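Local atomic coordinates of C2 toxin component I (Clostridium botulinum, PDB entry 2J3X), a protein that probably transfers ADP-ribose from NAD to actin in the target cell, acting as the enzymatic component of the binary C2 toxin. Residues D54-S57 with T58-L61; N78-D81 with V82-R86; S64-A67 with I68-K72; S408-N411 with R412-M416; K47-K50 with T51-N55. The protein carries 2 engineered substitutions. All blocks are in the same frame, centred on the assembly; numbering follows the deposited sequence.

Interaction 1: D54-S57 with T58-L61. With GOL (glycerol), chain H.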
loop_
_atom_site.group_PDB
_atom_site.type_symbol
_atom_site.label_atom_id
_atom_site.label_comp_id
_atom_site.label_asym_id
_atom_site.label_seq_id
_atom_site.Cartn_x
_atom_site.Cartn_y
_atom_site.Cartn_z
ATOM N N ASP A 54 8.900 -9.622 7.334
ATOM C CA ASP A 54 7.904 -9.089 6.392
ATOM C C ASP A 54 7.199 -7.888 7.006
ATOM O O ASP A 54 7.017 -6.869 6.354
ATOM C CB ASP A 54 6.845 -10.165 5.981
ATOM C CG ASP A 54 7.346 -11.091 4.832
ATOM O OD1 ASP A 54 8.273 -10.723 4.101
ATOM O OD2 ASP A 54 6.766 -12.176 4.625
ATOM N N ASN A 55 6.784 -8.021 8.265
ATOM C CA ASN A 55 6.123 -6.890 8.942
ATOM C C ASN A 55 7.053 -5.702 9.077
ATOM O O ASN A 55 6.662 -4.557 8.865
ATOM C CB ASN A 55 5.678 -7.356 10.328
ATOM C CG ASN A 55 4.438 -8.221 10.285
ATOM O OD1 ASN A 55 3.707 -8.267 9.296
ATOM N ND2 ASN A 55 4.160 -8.873 11.401
ATOM N N PHE A 56 8.305 -5.963 9.420
ATOM C CA PHE A 56 9.309 -4.907 9.536
ATOM C C PHE A 56 9.501 -4.207 8.169
ATOM O O PHE A 56 9.657 -2.986 8.102
ATOM C CB PHE A 56 10.625 -5.485 10.087
ATOM C CG PHE A 56 11.640 -4.426 10.460
ATOM C CD1 PHE A 56 11.558 -3.751 11.677
ATOM C CD2 PHE A 56 12.611 -4.046 9.543
ATOM C CE1 PHE A 56 12.490 -2.741 12.010
ATOM C CE2 PHE A 56 13.522 -3.032 9.858
ATOM C CZ PHE A 56 13.483 -2.389 11.079
ATOM N N SER A 57 9.556 -4.985 7.092
ATOM C CA SER A 57 9.750 -4.412 5.757
ATOM C C SER A 57 8.597 -3.492 5.363
ATOM O O SER A 57 8.773 -2.529 4.589
ATOM C CB SER A 57 9.997 -5.515 4.687
ATOM O OG SER A 57 8.767 -6.187 4.317
ATOM N N THR A 58 7.395 -3.765 5.904
ATOM C CA THR A 58 6.235 -2.862 5.693
ATOM C C THR A 58 6.391 -1.614 6.573
ATOM O O THR A 58 6.186 -0.495 6.103
ATOM C CB THR A 58 4.979 -3.615 6.078
ATOM O OG1 THR A 58 4.802 -4.698 5.134
ATOM C CG2 THR A 58 3.743 -2.706 6.027
ATOM N N ASP A 59 6.684 -1.832 7.863
ATOM C CA ASP A 59 6.834 -0.728 8.824
ATOM C C ASP A 59 7.747 0.402 8.335
ATOM O O ASP A 59 7.416 1.592 8.465
ATOM C CB ASP A 59 7.449 -1.255 10.139
ATOM C CG ASP A 59 6.571 -2.270 10.835
ATOM O OD1 ASP A 59 5.371 -2.379 10.545
ATOM O OD2 ASP A 59 7.152 -3.012 11.662
ATOM N N ILE A 60 8.896 0.026 7.778
ATOM C CA ILE A 60 9.872 1.028 7.316
ATOM C C ILE A 60 9.450 1.880 6.153
ATOM O O ILE A 60 9.962 2.992 6.024
ATOM C CB ILE A 60 11.269 0.412 7.084
ATOM C CG1 ILE A 60 11.182 -0.617 5.939
ATOM C CG2 ILE A 60 11.781 -0.267 8.426
ATOM C CD1 ILE A 60 12.447 -1.444 5.752
ATOM N N LEU A 61 8.476 1.408 5.329
ATOM C CA LEU A 61 7.959 2.252 4.227
ATOM C C LEU A 61 7.170 3.456 4.794
ATOM O O LEU A 61 6.901 4.446 4.100
ATOM C CB LEU A 61 7.001 1.428 3.347
ATOM C CG LEU A 61 7.582 0.114 2.792
ATOM C CD1 LEU A 61 6.382 -0.536 1.956
ATOM C CD2 LEU A 61 8.727 0.436 1.914
HETATM C C1 GOL H . 1.873 -6.637 5.897
HETATM O O1 GOL H . 3.207 -6.894 6.278
HETATM C C2 GOL H . 1.937 -6.064 4.504
HETATM O O2 GOL H . 2.657 -6.858 3.598
HETATM C C3 GOL H . 0.582 -6.061 3.891
HETATM O O3 GOL H . 1.019 -5.754 2.609
#
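The CG2 methyl of Ile-60 sits over one face of the Phe-56 ring, 4.0 Å from the centroid and 28° off the normal: a CH-pi contact spanning one helical turn. The methyl leans to the outer part of the ring, with Phe-56 CE2 at 3.6 Å from Ile-60 CG2, and the two side chains cross at about a right angle. Ile-60 turns this branch back because its CG1 lies between the backbone N and the carbonyl carbon (chi1 64°), which puts CG2 beside the N; CG1 rests instead on the Ser-57 carbonyl. Asp-59 approaches the ring obliquely through OD2, while its OD1 takes the N-H of Thr-407.

At the polar end of the stretch, Asp-54 O is held twice from the same face of its plane, by Ser-57 OG at 2.8 Å and by Thr-58 N at 3.2 Å. The Thr-58 OG1 hydroxyl, beside its backbone N, meets glycerol O1 at 2.9 Å, and the same O1 makes a weak bond to Asn-55 OD1. Phe-144 N and Ser-145 OG also hydrogen-bond the glycerol.

The stretch takes in the last turns of helix 47-59 and the residues that follow. Phe-56 and Ile-60 face helices 65-73 and 77-90 through Met-71 and Leu-79, and Asp-59 packs on Ile-406 and Ile-409 of strand 397-411.

Interaction 2: N78-D81 with V82-R86; sequences NLFD and VERIR. With SO4 (sulfate ion), chain M.
Arg-84 starts with CG anti to the carbonyl carbon (chi1 -75°) and runs extended from CG to NE, which lays its guanidinium back over Phe-80. The CB of Phe-80 lies 3.7 Å above the centre of the guanidinium plane. The ring beyond it is turned 52° to that plane, with Arg-84 NH2 at 3.7 Å from Phe-80 CD2 in an oblique approach. Arg-84 NH1 also forms a long salt bridge to Asp-81 OD1, 3.9 Å away; a water spans the pair, accepting from NH1 and donating to OD1.

The Glu-83 side chain runs obliquely across that of Phe-80. Its carboxylate is only 20° from the plane of the ring, with OE1 3.6 Å from Phe-80 CD1, while OE2 lies by Leu-79 CG. The same OE2 is 2.5 Å from O1 of a sulfate, close enough that an acid proton probably lies between them. Arg-86 donates through NH1 to sulfate O3 at 3.0 Å, at the edge of its guanidinium; Lys-72 and Lys-224 bind the same anion.

These i to i+3 and i to i+4 pairs run along helix 77-90, with Leu-79 and Val-82 on helix 47-59 and Asp-81 and Arg-84 against helix 35-42, within the N-terminal ADP-ribosyltransferase-like half.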
loop_
_atom_site.group_PDB
_atom_site.type_symbol
_atom_site.label_atom_id
_atom_site.label_comp_id
_atom_site.label_asym_id
_atom_site.label_seq_id
_atom_site.Cartn_x
_atom_site.Cartn_y
_atom_site.Cartn_z
ATOM N N ASN A 78 17.504 -5.734 11.939
ATOM C CA ASN A 78 16.251 -5.962 11.154
ATOM C C ASN A 78 16.340 -5.188 9.832
ATOM O O ASN A 78 16.041 -5.750 8.765
ATOM C CB ASN A 78 15.030 -5.553 11.946
ATOM C CG ASN A 78 14.720 -6.533 13.073
ATOM O OD1 ASN A 78 15.167 -7.673 13.038
ATOM N ND2 ASN A 78 13.931 -6.090 14.053
ATOM N N LEU A 79 16.794 -3.931 9.891
ATOM C CA LEU A 79 16.833 -3.126 8.656
ATOM C C LEU A 79 17.901 -3.675 7.720
ATOM O O LEU A 79 17.684 -3.764 6.504
ATOM C CB LEU A 79 17.072 -1.642 8.998
ATOM C CG LEU A 79 17.298 -0.720 7.824
ATOM C CD1 LEU A 79 15.977 -0.651 6.941
ATOM C CD2 LEU A 79 17.624 0.684 8.356
ATOM N N PHE A 80 19.085 -3.971 8.251
ATOM C CA PHE A 80 20.144 -4.556 7.387
ATOM C C PHE A 80 19.695 -5.862 6.758
ATOM O O PHE A 80 20.034 -6.130 5.598
ATOM C CB PHE A 80 21.423 -4.828 8.166
ATOM C CG PHE A 80 22.129 -3.566 8.645
ATOM C CD1 PHE A 80 21.782 -2.297 8.194
ATOM C CD2 PHE A 80 23.227 -3.700 9.490
ATOM C CE1 PHE A 80 22.484 -1.128 8.679
ATOM C CE2 PHE A 80 23.922 -2.584 9.945
ATOM C CZ PHE A 80 23.567 -1.323 9.547
ATOM N N ASP A 81 18.963 -6.673 7.510
ATOM C CA ASP A 81 18.470 -7.951 6.963
ATOM C C ASP A 81 17.490 -7.715 5.803
ATOM O O ASP A 81 17.596 -8.360 4.754
ATOM C CB ASP A 81 17.803 -8.820 8.050
ATOM C CG ASP A 81 18.823 -9.545 8.919
ATOM O OD1 ASP A 81 19.989 -9.658 8.484
ATOM O OD2 ASP A 81 18.437 -9.999 10.019
ATOM N N VAL A 82 16.543 -6.787 5.965
ATOM C CA VAL A 82 15.652 -6.388 4.837
ATOM C C VAL A 82 16.491 -5.921 3.638
ATOM O O VAL A 82 16.233 -6.336 2.476
ATOM C CB VAL A 82 14.623 -5.302 5.247
ATOM C CG1 VAL A 82 13.918 -4.611 4.034
ATOM C CG2 VAL A 82 13.594 -5.875 6.278
ATOM N N GLU A 83 17.476 -5.054 3.872
ATOM C CA GLU A 83 18.289 -4.564 2.746
ATOM C C GLU A 83 19.045 -5.718 2.067
ATOM O O GLU A 83 19.168 -5.752 0.831
ATOM C CB GLU A 83 19.238 -3.502 3.276
ATOM C CG GLU A 83 18.486 -2.217 3.727
ATOM C CD GLU A 83 19.362 -1.205 4.482
ATOM O OE1 GLU A 83 20.440 -1.598 4.942
ATOM O OE2 GLU A 83 18.939 -0.014 4.556
ATOM N N ARG A 84 19.557 -6.650 2.868
ATOM C CA ARG A 84 20.305 -7.806 2.324
ATOM C C ARG A 84 19.445 -8.750 1.495
ATOM O O ARG A 84 19.906 -9.307 0.495
ATOM C CB ARG A 84 21.019 -8.556 3.448
ATOM C CG ARG A 84 22.269 -7.766 3.947
ATOM C CD ARG A 84 22.765 -8.257 5.298
ATOM N NE ARG A 84 23.765 -7.314 5.825
ATOM C CZ ARG A 84 24.100 -7.221 7.120
ATOM N NH1 ARG A 84 23.555 -8.045 8.045
ATOM N NH2 ARG A 84 25.003 -6.305 7.496
ATOM N N ILE A 85 18.204 -8.942 1.935
ATOM C CA ILE A 85 17.226 -9.763 1.192
ATOM C C ILE A 85 16.931 -9.048 -0.132
ATOM O O ILE A 85 16.898 -9.664 -1.199
ATOM C CB ILE A 85 15.951 -10.062 2.034
ATOM C CG1 ILE A 85 16.286 -10.998 3.195
ATOM C CG2 ILE A 85 14.871 -10.748 1.156
ATOM C CD1 ILE A 85 15.194 -10.991 4.317
ATOM N N ARG A 86 16.701 -7.740 -0.092
ATOM C CA ARG A 86 16.449 -6.979 -1.317
ATOM C C ARG A 86 17.593 -7.131 -2.278
ATOM O O ARG A 86 17.371 -7.315 -3.496
ATOM C CB ARG A 86 16.267 -5.480 -1.017
ATOM C CG ARG A 86 14.970 -5.147 -0.288
ATOM C CD ARG A 86 14.982 -3.631 -0.112
ATOM N NE ARG A 86 13.948 -3.151 0.809
ATOM C CZ ARG A 86 13.945 -1.935 1.358
ATOM N NH1 ARG A 86 14.944 -1.068 1.119
ATOM N NH2 ARG A 86 12.934 -1.593 2.149
HETATM S S SO4 M . 17.178 1.535 2.062
HETATM O O1 SO4 M . 16.920 0.541 3.164
HETATM O O2 SO4 M . 18.166 0.899 1.194
HETATM O O3 SO4 M . 15.959 1.727 1.269
HETATM O O4 SO4 M . 17.692 2.798 2.601
HETATM O O HOH W 1 22.865 -10.930 7.645
#

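Interaction 3: S64-A67 with I68-K72; sequences SLTA and IEIMK. With SO4 (sulfate ion), chain U; SO4 (sulfate ion), chain M.
Ile-68 N donates to Ser-64 O at 2.9 Å and opens the run of backbone bonds of helix 65-73. The hydroxyl of the same serine takes the N-H of Ala-67, OG to N 2.9 Å with 152° at the hydrogen. Ser-64 is thus the N-cap, its side chain satisfying an amide of the first turn that has no earlier carbonyl of the helix to use.

Glu-69 has CG anti to the carbonyl carbon and an extended chain beyond, passing over Leu-65 O with CG at 3.1 Å. Its OE1 then lies 2.6 Å from O2 of a sulfate, which suggests a shared acid proton. Thr-66 OG1 points at O3 of that sulfate, although the modelled separation is too short to be trusted. One turn on, Thr-66 CG2 touches Ile-70 CD1 at 4.1 Å. Met-71 bends at its thioether (chi3 -74°) and brings CE within 3.8 Å of Ala-67 O. Lys-72, fully extended, donates through NZ to O4 of a second sulfate at 2.8 Å.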
loop_
_atom_site.group_PDB
_atom_site.type_symbol
_atom_site.label_atom_id
_atom_site.label_comp_id
_atom_site.label_asym_id
_atom_site.label_seq_id
_atom_site.Cartn_x
_atom_site.Cartn_y
_atom_site.Cartn_z
ATOM N N SER A 64 9.687 7.705 9.155
ATOM C CA SER A 64 10.409 8.859 8.579
ATOM C C SER A 64 11.856 8.485 8.128
ATOM O O SER A 64 12.491 7.598 8.722
ATOM C CB SER A 64 10.521 10.035 9.568
ATOM O OG SER A 64 11.460 9.709 10.584
ATOM N N LEU A 65 12.395 9.234 7.156
ATOM C CA LEU A 65 13.802 9.048 6.729
ATOM C C LEU A 65 14.745 9.298 7.930
ATOM O O LEU A 65 15.758 8.607 8.072
ATOM C CB LEU A 65 14.146 9.927 5.486
ATOM C CG LEU A 65 13.105 9.641 4.357
ATOM C CD1 LEU A 65 13.191 10.647 3.184
ATOM C CD2 LEU A 65 13.232 8.264 3.814
ATOM N N THR A 66 14.394 10.238 8.807
ATOM C CA THR A 66 15.135 10.411 10.078
ATOM C C THR A 66 15.206 9.131 10.905
ATOM O O THR A 66 16.282 8.738 11.372
ATOM C CB THR A 66 14.500 11.532 10.913
ATOM O OG1 THR A 66 14.599 12.739 10.174
ATOM C CG2 THR A 66 15.277 11.727 12.224
ATOM N N ALA A 67 14.066 8.453 11.036
ATOM C CA ALA A 67 13.996 7.244 11.834
ATOM C C ALA A 67 14.808 6.142 11.136
ATOM O O ALA A 67 15.497 5.358 11.794
ATOM C CB ALA A 67 12.535 6.812 11.992
ATOM N N ILE A 68 14.773 6.086 9.790
ATOM C CA ILE A 68 15.574 5.079 9.091
ATOM C C ILE A 68 17.070 5.302 9.328
ATOM O O ILE A 68 17.819 4.352 9.617
ATOM C CB ILE A 68 15.290 5.139 7.538
ATOM C CG1 ILE A 68 13.810 4.856 7.271
ATOM C CG2 ILE A 68 16.191 4.156 6.739
ATOM C CD1 ILE A 68 13.202 3.589 7.991
ATOM N N GLU A 69 17.503 6.565 9.228
ATOM C CA GLU A 69 18.915 6.915 9.412
ATOM C C GLU A 69 19.375 6.590 10.832
ATOM O O GLU A 69 20.480 6.066 11.015
ATOM C CB GLU A 69 19.062 8.396 9.140
ATOM C CG GLU A 69 18.845 8.714 7.661
ATOM C CD GLU A 69 18.637 10.178 7.411
ATOM O OE1 GLU A 69 18.521 10.988 8.367
ATOM O OE2 GLU A 69 18.566 10.538 6.237
ATOM N N ILE A 70 18.531 6.868 11.834
ATOM C CA ILE A 70 18.847 6.441 13.200
ATOM C C ILE A 70 19.082 4.936 13.280
ATOM O O ILE A 70 20.050 4.500 13.883
ATOM C CB ILE A 70 17.744 6.887 14.216
ATOM C CG1 ILE A 70 17.890 8.377 14.492
ATOM C CG2 ILE A 70 17.789 6.033 15.499
ATOM C CD1 ILE A 70 16.583 9.052 15.037
ATOM N N MET A 71 18.200 4.124 12.694
ATOM C CA MET A 71 18.393 2.702 12.707
ATOM C C MET A 71 19.675 2.234 11.999
ATOM O O MET A 71 20.345 1.320 12.475
ATOM C CB MET A 71 17.158 2.021 12.057
ATOM C CG MET A 71 15.981 1.967 13.069
ATOM S SD MET A 71 14.656 0.909 12.390
ATOM C CE MET A 71 13.968 1.974 11.111
ATOM N N LYS A 72 20.007 2.844 10.851
ATOM C CA LYS A 72 21.262 2.474 10.181
ATOM C C LYS A 72 22.455 2.815 11.087
ATOM O O LYS A 72 23.348 2.021 11.237
ATOM C CB LYS A 72 21.423 3.256 8.845
ATOM C CG LYS A 72 20.337 2.773 7.781
ATOM C CD LYS A 72 20.546 3.473 6.435
ATOM C CE LYS A 72 19.619 2.872 5.354
ATOM N NZ LYS A 72 19.809 3.682 4.132
HETATM S S SO4 U . 17.845 13.946 9.508
HETATM O O1 SO4 U . 18.386 12.999 10.487
HETATM O O2 SO4 U . 17.842 13.455 8.109
HETATM O O3 SO4 U . 16.462 14.256 9.900
HETATM O O4 SO4 U . 18.627 15.190 9.543
HETATM S S SO4 M . 17.178 1.535 2.062
HETATM O O1 SO4 M . 16.920 0.541 3.164
HETATM O O2 SO4 M . 18.166 0.899 1.194
HETATM O O3 SO4 M . 15.959 1.727 1.269
HETATM O O4 SO4 M . 17.692 2.798 2.601
#

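Interaction 4: S408-N411 with R412-M416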
loop_
_atom_site.group_PDB
_atom_site.type_symbol
_atom_site.label_atom_id
_atom_site.label_comp_id
_atom_site.label_asym_id
_atom_site.label_seq_id
_atom_site.Cartn_x
_atom_site.Cartn_y
_atom_site.Cartn_z
ATOM N N SER A 408 4.776 1.725 13.118
ATOM C CA SER A 408 5.725 2.724 12.578
ATOM C C SER A 408 6.860 2.962 13.583
ATOM O O SER A 408 6.632 2.935 14.811
ATOM C CB SER A 408 5.037 4.040 12.302
ATOM O OG SER A 408 5.885 5.012 11.659
ATOM N N ILE A 409 8.069 3.176 13.069
ATOM C CA ILE A 409 9.204 3.419 13.947
ATOM C C ILE A 409 9.427 4.895 14.026
ATOM O O ILE A 409 9.688 5.536 12.989
ATOM C CB ILE A 409 10.463 2.683 13.436
ATOM C CG1 ILE A 409 10.282 1.172 13.625
ATOM C CG2 ILE A 409 11.662 3.148 14.234
ATOM C CD1 ILE A 409 10.039 0.457 12.395
ATOM N N ILE A 410 9.267 5.484 15.226
ATOM C CA ILE A 410 9.224 6.946 15.348
ATOM C C ILE A 410 10.633 7.398 15.666
ATOM O O ILE A 410 11.113 8.389 15.104
ATOM C CB ILE A 410 8.210 7.441 16.471
ATOM C CG1 ILE A 410 6.816 6.773 16.309
ATOM C CG2 ILE A 410 8.090 8.936 16.478
ATOM C CD1 ILE A 410 6.058 7.055 14.985
ATOM N N ASN A 411 11.287 6.686 16.572
ATOM C CA ASN A 411 12.679 6.996 16.913
ATOM C C ASN A 411 13.331 5.804 17.574
ATOM O O ASN A 411 12.765 4.722 17.598
ATOM C CB ASN A 411 12.776 8.278 17.771
ATOM C CG ASN A 411 12.071 8.136 19.127
ATOM O OD1 ASN A 411 12.227 7.130 19.812
ATOM N ND2 ASN A 411 11.243 9.120 19.464
ATOM N N ARG A 412 14.542 5.979 18.105
ATOM C CA ARG A 412 15.264 4.835 18.643
ATOM C C ARG A 412 14.460 4.041 19.671
ATOM O O ARG A 412 14.543 2.805 19.684
ATOM C CB ARG A 412 16.625 5.262 19.224
ATOM C CG ARG A 412 17.623 4.107 19.392
ATOM C CD ARG A 412 18.905 4.622 20.031
ATOM N NE ARG A 412 18.568 5.263 21.295
ATOM C CZ ARG A 412 19.245 6.255 21.871
ATOM N NH1 ARG A 412 18.801 6.746 23.017
ATOM N NH2 ARG A 412 20.344 6.756 21.312
ATOM N N VAL A 413 13.668 4.731 20.503
ATOM C CA VAL A 413 12.935 4.085 21.607
ATOM C C VAL A 413 11.406 4.041 21.454
ATOM O O VAL A 413 10.699 3.621 22.379
ATOM C CB VAL A 413 13.247 4.781 23.006
ATOM C CG1 VAL A 413 14.759 4.781 23.276
ATOM C CG2 VAL A 413 12.692 6.194 23.080
ATOM N N THR A 414 10.881 4.550 20.344
ATOM C CA THR A 414 9.445 4.784 20.265
ATOM C C THR A 414 8.898 4.138 18.996
ATOM O O THR A 414 9.402 4.451 17.920
ATOM C CB THR A 414 9.180 6.276 20.193
ATOM O OG1 THR A 414 9.825 6.913 21.323
ATOM C CG2 THR A 414 7.686 6.582 20.195
ATOM N N LYS A 415 7.933 3.224 19.147
ATOM C CA LYS A 415 7.226 2.638 17.988
ATOM C C LYS A 415 5.761 2.927 18.215
ATOM O O LYS A 415 5.349 3.132 19.377
ATOM C CB LYS A 415 7.388 1.119 17.991
ATOM C CG LYS A 415 8.811 0.609 17.795
ATOM C CD LYS A 415 8.794 -0.869 17.489
ATOM C CE LYS A 415 8.434 -1.744 18.674
ATOM N NZ LYS A 415 9.134 -3.087 18.496
ATOM N N MET A 416 4.946 2.965 17.157
ATOM C CA MET A 416 3.548 3.301 17.341
ATOM C C MET A 416 2.708 2.447 16.368
ATOM O O MET A 416 3.068 2.323 15.183
ATOM C CB MET A 416 3.355 4.817 17.111
ATOM C CG MET A 416 1.957 5.282 17.372
ATOM S SD MET A 416 1.711 7.033 17.002
ATOM C CE MET A 416 3.268 7.608 17.561
#
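Asn-411 and Thr-414 close the beta hairpin of strands 397-411 and 414-426 with a type I turn, and a classic beta bulge adjoins it where Ile-410 and Asn-411 both face Thr-414. The bulge shows in the bonding of Thr-414 O, which accepts twice: from Ile-410 N at 2.9 Å and from Asn-411 N at 3.2 Å, the latter in the carbonyl plane and on a lone pair. The return bond, Thr-414 N to Asn-411 O, is weak at 3.3 Å.

The asparagine side chain adds two further bonds across the turn. With CG between the backbone N and the carbonyl carbon (chi1 63°), OD1 swings over the turn and accepts Val-413 N at 2.9 Å in its carbonyl plane, an Asx turn. The Thr-414 OG1 hydroxyl gives OD1 a second bond of 2.8 Å, coming in 27° out of that plane.

Further from the turn, Ser-408 and Met-416 form a hydrogen-bonded antiparallel pair: Ser-408 N reaches Met-416 O at 2.7 Å, and Met-416 N donates back to Ser-408 O. Two groups find partners just after helix 47-59, Ser-408 OG at Phe-62 O and Ile-409 N at Ser-63 OG. On the face that also carries Ser-408 and Thr-414, the Met-416 chain bends at chi3 and sets its CE methyl 3.8 Å from Ile-410 CD1.

Interaction 5: K47-K50 with T51-N55; sequences KEYK and TKIDN. With SO4 (sulfate ion), chain P.
The opening turns of helix 47-59 carry two i to i+4 side-chain pairs, one apolar and one charged. In the first, Ile-53 runs along Tyr-49 in the same direction. Ile-53 CG1 is 3.6 Å from the centroid of the tyrosine ring and 15° off its normal, a CH-pi contact over the face, shifted a little toward the rim. The ring is fixed at its far end by Tyr-49 OH, bonded to Ala-40 O of helix 35-42.

In the second pair, Lys-50 runs extended until CE and then turns (chi4 -83°), bringing NZ to Asp-54 OD2 at 3.3 Å, a salt bridge whose hydrogen bond is weak. A water links the two groups, and NZ also donates to Ser-148 OG and, at 3.0 Å, to O1 of a sulfate. Asp-54 OD2 is 2.6 Å from O2 of that sulfate, so the acid may hold a proton, which would weaken the ion pair. Thr-51 OG1 lies 2.8 Å from sulfate O4.

Lys-52, kinked at chi2 and chi3, brings NZ obliquely to within 3.8 Å of Tyr-49 CD2 while bonding Asn-78 OD1.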
loop_
_atom_site.group_PDB
_atom_site.type_symbol
_atom_site.label_atom_id
_atom_site.label_comp_id
_atom_site.label_asym_id
_atom_site.label_seq_id
_atom_site.Cartn_x
_atom_site.Cartn_y
_atom_site.Cartn_z
ATOM N N LYS A 47 9.532 -19.633 10.129
ATOM C CA LYS A 47 8.264 -18.917 9.859
ATOM C C LYS A 47 8.011 -17.672 10.732
ATOM O O LYS A 47 7.537 -16.633 10.235
ATOM C CB LYS A 47 7.063 -19.859 9.941
ATOM C CG LYS A 47 7.148 -21.037 8.987
ATOM C CD LYS A 47 5.744 -21.466 8.484
ATOM C CE LYS A 47 5.743 -22.924 7.965
ATOM N NZ LYS A 47 7.013 -23.309 7.219
ATOM N N GLU A 48 8.319 -17.790 12.019
ATOM C CA GLU A 48 8.316 -16.661 12.945
ATOM C C GLU A 48 9.140 -15.460 12.421
ATOM O O GLU A 48 8.591 -14.358 12.301
ATOM C CB GLU A 48 8.869 -17.102 14.294
ATOM C CG GLU A 48 8.153 -16.522 15.494
ATOM C CD GLU A 48 7.073 -17.473 16.055
ATOM O OE1 GLU A 48 7.426 -18.606 16.505
ATOM O OE2 GLU A 48 5.870 -17.078 16.059
ATOM N N TYR A 49 10.425 -15.681 12.101
ATOM C CA TYR A 49 11.313 -14.639 11.552
ATOM C C TYR A 49 10.807 -14.117 10.235
ATOM O O TYR A 49 10.896 -12.934 10.020
ATOM C CB TYR A 49 12.776 -15.101 11.427
ATOM C CG TYR A 49 13.807 -14.279 10.570
ATOM C CD1 TYR A 49 13.920 -14.493 9.194
ATOM C CD2 TYR A 49 14.717 -13.375 11.149
ATOM C CE1 TYR A 49 14.888 -13.821 8.392
ATOM C CE2 TYR A 49 15.707 -12.662 10.341
ATOM C CZ TYR A 49 15.799 -12.908 8.954
ATOM O OH TYR A 49 16.780 -12.294 8.096
ATOM N N LYS A 50 10.302 -14.979 9.352
ATOM C CA LYS A 50 9.776 -14.489 8.067
ATOM C C LYS A 50 8.615 -13.528 8.296
ATOM O O LYS A 50 8.526 -12.491 7.672
ATOM C CB LYS A 50 9.309 -15.628 7.160
ATOM C CG LYS A 50 8.789 -15.092 5.818
ATOM C CD LYS A 50 8.547 -16.216 4.813
ATOM C CE LYS A 50 8.145 -15.621 3.489
ATOM N NZ LYS A 50 6.700 -15.317 3.476
ATOM N N THR A 51 7.732 -13.886 9.225
ATOM C CA THR A 51 6.609 -12.998 9.568
ATOM C C THR A 51 7.143 -11.667 10.112
ATOM O O THR A 51 6.693 -10.573 9.717
ATOM C CB THR A 51 5.674 -13.703 10.582
ATOM O OG1 THR A 51 5.034 -14.789 9.900
ATOM C CG2 THR A 51 4.592 -12.721 11.126
ATOM N N LYS A 52 8.118 -11.774 10.993
ATOM C CA LYS A 52 8.697 -10.603 11.650
ATOM C C LYS A 52 9.356 -9.648 10.632
ATOM O O LYS A 52 9.173 -8.395 10.678
ATOM C CB LYS A 52 9.696 -11.060 12.713
ATOM C CG LYS A 52 10.377 -9.917 13.476
ATOM C CD LYS A 52 11.852 -9.765 13.143
ATOM C CE LYS A 52 12.690 -10.350 14.260
ATOM N NZ LYS A 52 14.066 -10.652 13.775
ATOM N N ILE A 53 10.194 -10.226 9.767
ATOM C CA ILE A 53 10.900 -9.440 8.757
ATOM C C ILE A 53 9.928 -8.854 7.720
ATOM O O ILE A 53 10.093 -7.688 7.290
ATOM C CB ILE A 53 11.993 -10.333 8.074
ATOM C CG1 ILE A 53 13.226 -10.422 8.984
ATOM C CG2 ILE A 53 12.425 -9.799 6.713
ATOM C CD1 ILE A 53 13.949 -8.984 9.303
ATOM N N ASP A 54 8.900 -9.622 7.334
ATOM C CA ASP A 54 7.904 -9.089 6.392
ATOM C C ASP A 54 7.199 -7.888 7.006
ATOM O O ASP A 54 7.017 -6.869 6.354
ATOM C CB ASP A 54 6.845 -10.165 5.981
ATOM C CG ASP A 54 7.346 -11.091 4.832
ATOM O OD1 ASP A 54 8.273 -10.723 4.101
ATOM O OD2 ASP A 54 6.766 -12.176 4.625
ATOM N N ASN A 55 6.784 -8.021 8.265
ATOM C CA ASN A 55 6.123 -6.890 8.942
ATOM C C ASN A 55 7.053 -5.702 9.077
ATOM O O ASN A 55 6.662 -4.557 8.865
ATOM C CB ASN A 55 5.678 -7.356 10.328
ATOM C CG ASN A 55 4.438 -8.221 10.285
ATOM O OD1 ASN A 55 3.707 -8.267 9.296
ATOM N ND2 ASN A 55 4.160 -8.873 11.401
HETATM S S SO4 P . 4.271 -13.867 6.293
HETATM O O1 SO4 P . 5.310 -14.885 6.090
HETATM O O2 SO4 P . 4.826 -12.504 6.353
HETATM O O3 SO4 P . 3.304 -13.903 5.190
HETATM O O4 SO4 P . 3.669 -14.117 7.608
HETATM O O HOH W 2 5.806 -12.770 1.800
#

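Overall arrangement
Interactions 1 and 5 follow one another on helix 47-59 and share Asp-54 and Asn-55. Interaction 2 packs beside both: Phe-56 CE2 lies 3.4 Å from Leu-79 N, and Ile-85 CD1 is 3.9 Å from Ile-53 CG2. Interactions 2 and 3 meet at one sulfate, with Lys-72 CE 3.1 Å from Glu-83 OE2. The hairpin of interaction 4 belongs to the C-terminal ADP-ribosyltransferase range, which in related binary toxins is the catalytic half; it joins the N-terminal helices where Ala-67 CB comes 3.3 Å from Ile-409 O and Asp-59 CB 3.8 Å from Ile-409 CD1. Interactions 3 and 5 stay apart, about 10 Å between nearest atoms.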